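Side-chain contact in conserved hypothetical protein NMB0706 (Neisseria meningitidis, PDB 1RV9), which is of unknown function but belongs to the multi-copper polyphenol oxidoreductase laccase (DUF152) family, whose name need not describe its activity: residues A[153-157]-A[158-162]. Sequence-based numbering, arbitrary orientation.
Sequences MKVPP and VEMMA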
loop_
_atom_site.group_PDB
_atom_site.type_symbol
_atom_site.label_atom_id
_atom_site.label_comp_id
_atom_site.label_asym_id
_atom_site.label_seq_id
_atom_site.Cartn_x
_atom_site.Cartn_y
_atom_site.Cartn_z
ATOM N N MET A 153 2.357 -14.794 6.054
ATOM C CA MET A 153 1.588 -15.496 5.030
ATOM C C MET A 153 1.804 -17.003 5.049
ATOM O O MET A 153 0.942 -17.769 4.615
ATOM C CB MET A 153 1.932 -14.946 3.649
ATOM C CG MET A 153 1.448 -13.525 3.436
ATOM S SD MET A 153 1.798 -12.934 1.781
ATOM C CE MET A 153 0.531 -13.800 0.852
ATOM N N LYS A 154 2.962 -17.419 5.544
ATOM C CA LYS A 154 3.300 -18.834 5.643
ATOM C C LYS A 154 3.252 -19.617 4.337
ATOM O O LYS A 154 2.830 -20.774 4.311
ATOM C CB LYS A 154 2.401 -19.519 6.666
ATOM C CG LYS A 154 2.551 -18.985 8.072
ATOM C CD LYS A 154 1.805 -19.872 9.052
ATOM C CE LYS A 154 1.878 -19.330 10.466
ATOM N NZ LYS A 154 1.107 -18.067 10.615
ATOM N N VAL A 155 3.670 -18.981 3.252
ATOM C CA VAL A 155 3.723 -19.648 1.962
ATOM C C VAL A 155 5.138 -19.429 1.446
ATOM O O VAL A 155 5.789 -18.446 1.800
ATOM C CB VAL A 155 2.688 -19.074 0.962
ATOM C CG1 VAL A 155 1.300 -19.607 1.292
ATOM C CG2 VAL A 155 2.688 -17.562 1.015
ATOM N N PRO A 156 5.646 -20.352 0.619
ATOM C CA PRO A 156 7.003 -20.225 0.076
ATOM C C PRO A 156 7.211 -18.905 -0.658
ATOM O O PRO A 156 6.458 -18.574 -1.568
ATOM C CB PRO A 156 7.110 -21.419 -0.866
ATOM C CG PRO A 156 6.209 -22.431 -0.224
ATOM C CD PRO A 156 5.010 -21.594 0.150
ATOM N N PRO A 157 8.244 -18.139 -0.279
ATOM C CA PRO A 157 8.486 -16.863 -0.955
ATOM C C PRO A 157 8.560 -16.979 -2.477
ATOM O O PRO A 157 8.095 -16.096 -3.192
ATOM C CB PRO A 157 9.803 -16.396 -0.344
ATOM C CG PRO A 157 9.702 -16.909 1.060
ATOM C CD PRO A 157 9.171 -18.315 0.854
ATOM N N VAL A 158 9.133 -18.071 -2.976
ATOM C CA VAL A 158 9.263 -18.249 -4.414
ATOM C C VAL A 158 7.897 -18.366 -5.091
ATOM O O VAL A 158 7.754 -18.073 -6.281
ATOM C CB VAL A 158 10.127 -19.497 -4.749
ATOM C CG1 VAL A 158 9.317 -20.768 -4.572
ATOM C CG2 VAL A 158 10.672 -19.386 -6.158
ATOM N N GLU A 159 6.891 -18.783 -4.327
ATOM C CA GLU A 159 5.545 -18.924 -4.867
ATOM C C GLU A 159 4.749 -17.641 -4.661
ATOM O O GLU A 159 3.586 -17.554 -5.050
ATOM C CB GLU A 159 4.826 -20.099 -4.202
ATOM C CG GLU A 159 5.586 -21.411 -4.335
ATOM C CD GLU A 159 4.714 -22.628 -4.109
ATOM O OE1 GLU A 159 3.829 -22.888 -4.952
ATOM O OE2 GLU A 159 4.914 -23.327 -3.092
ATOM N N MET A 160 5.385 -16.646 -4.052
ATOM C CA MET A 160 4.732 -15.364 -3.807
ATOM C C MET A 160 4.969 -14.362 -4.919
ATOM O O MET A 160 5.980 -14.402 -5.620
ATOM C CB MET A 160 5.248 -14.711 -2.528
ATOM C CG MET A 160 4.864 -15.364 -1.234
ATOM S SD MET A 160 5.486 -14.316 0.091
ATOM C CE MET A 160 5.023 -15.274 1.519
ATOM N N MET A 161 4.022 -13.449 -5.071
ATOM C CA MET A 161 4.163 -12.380 -6.035
ATOM C C MET A 161 3.699 -11.136 -5.291
ATOM O O MET A 161 2.806 -11.207 -4.446
ATOM C CB MET A 161 3.334 -12.633 -7.301
ATOM C CG MET A 161 1.840 -12.702 -7.126
ATOM S SD MET A 161 1.037 -13.071 -8.712
ATOM C CE MET A 161 1.161 -14.793 -8.734
ATOM N N ALA A 162 4.341 -10.013 -5.577
ATOM C CA ALA A 162 4.005 -8.759 -4.919
ATOM C C ALA A 162 3.647 -7.702 -5.941
ATOM O O ALA A 162 4.214 -7.663 -7.035
ATOM C CB ALA A 162 5.179 -8.285 -4.071
#
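Two successive i to i+3 hydrogen bonds fold residues 153-157 onto 158-162: Glu159 N donates to Pro156 O at 2.8 Å, and Met160 N to Pro157 O at 2.9 Å. Both are bent at the hydrogen. This spacing defines one turn of 3-10 helix at 157-159, after which Met160 takes extended backbone angles. Upstream, the positive phi of Lys154 (57°) marks the exit from helix 145-153.

Among the side chains, Met160 does most of the bridging. Its chain runs fully extended beyond CG (chi3 -177°), carrying CE back across the turn to Val155, where Met160 CE meets Val155 CG2 at 3.3 Å, tighter than usual van der Waals contact. Met160 CE also reaches Met153 CB at 3.8 Å, the two methionines crossing at a slant. On the exposed part of the turn, Glu159 lies alongside Pro156, pointing the same way, and its carboxylate oxygen OE2 comes within 3.3 Å of ring carbon CG of Pro156.

Met153 also packs on Phe123 and Val155 on Asp125, both of strand 119-125, the antiparallel neighbour of strand 160-164. The geometry is that of an alpha-to-beta connection, in which a proline-initiated 3-10 turn leads from helix 145-153 into strand 160-164 of the six-stranded mixed sheet.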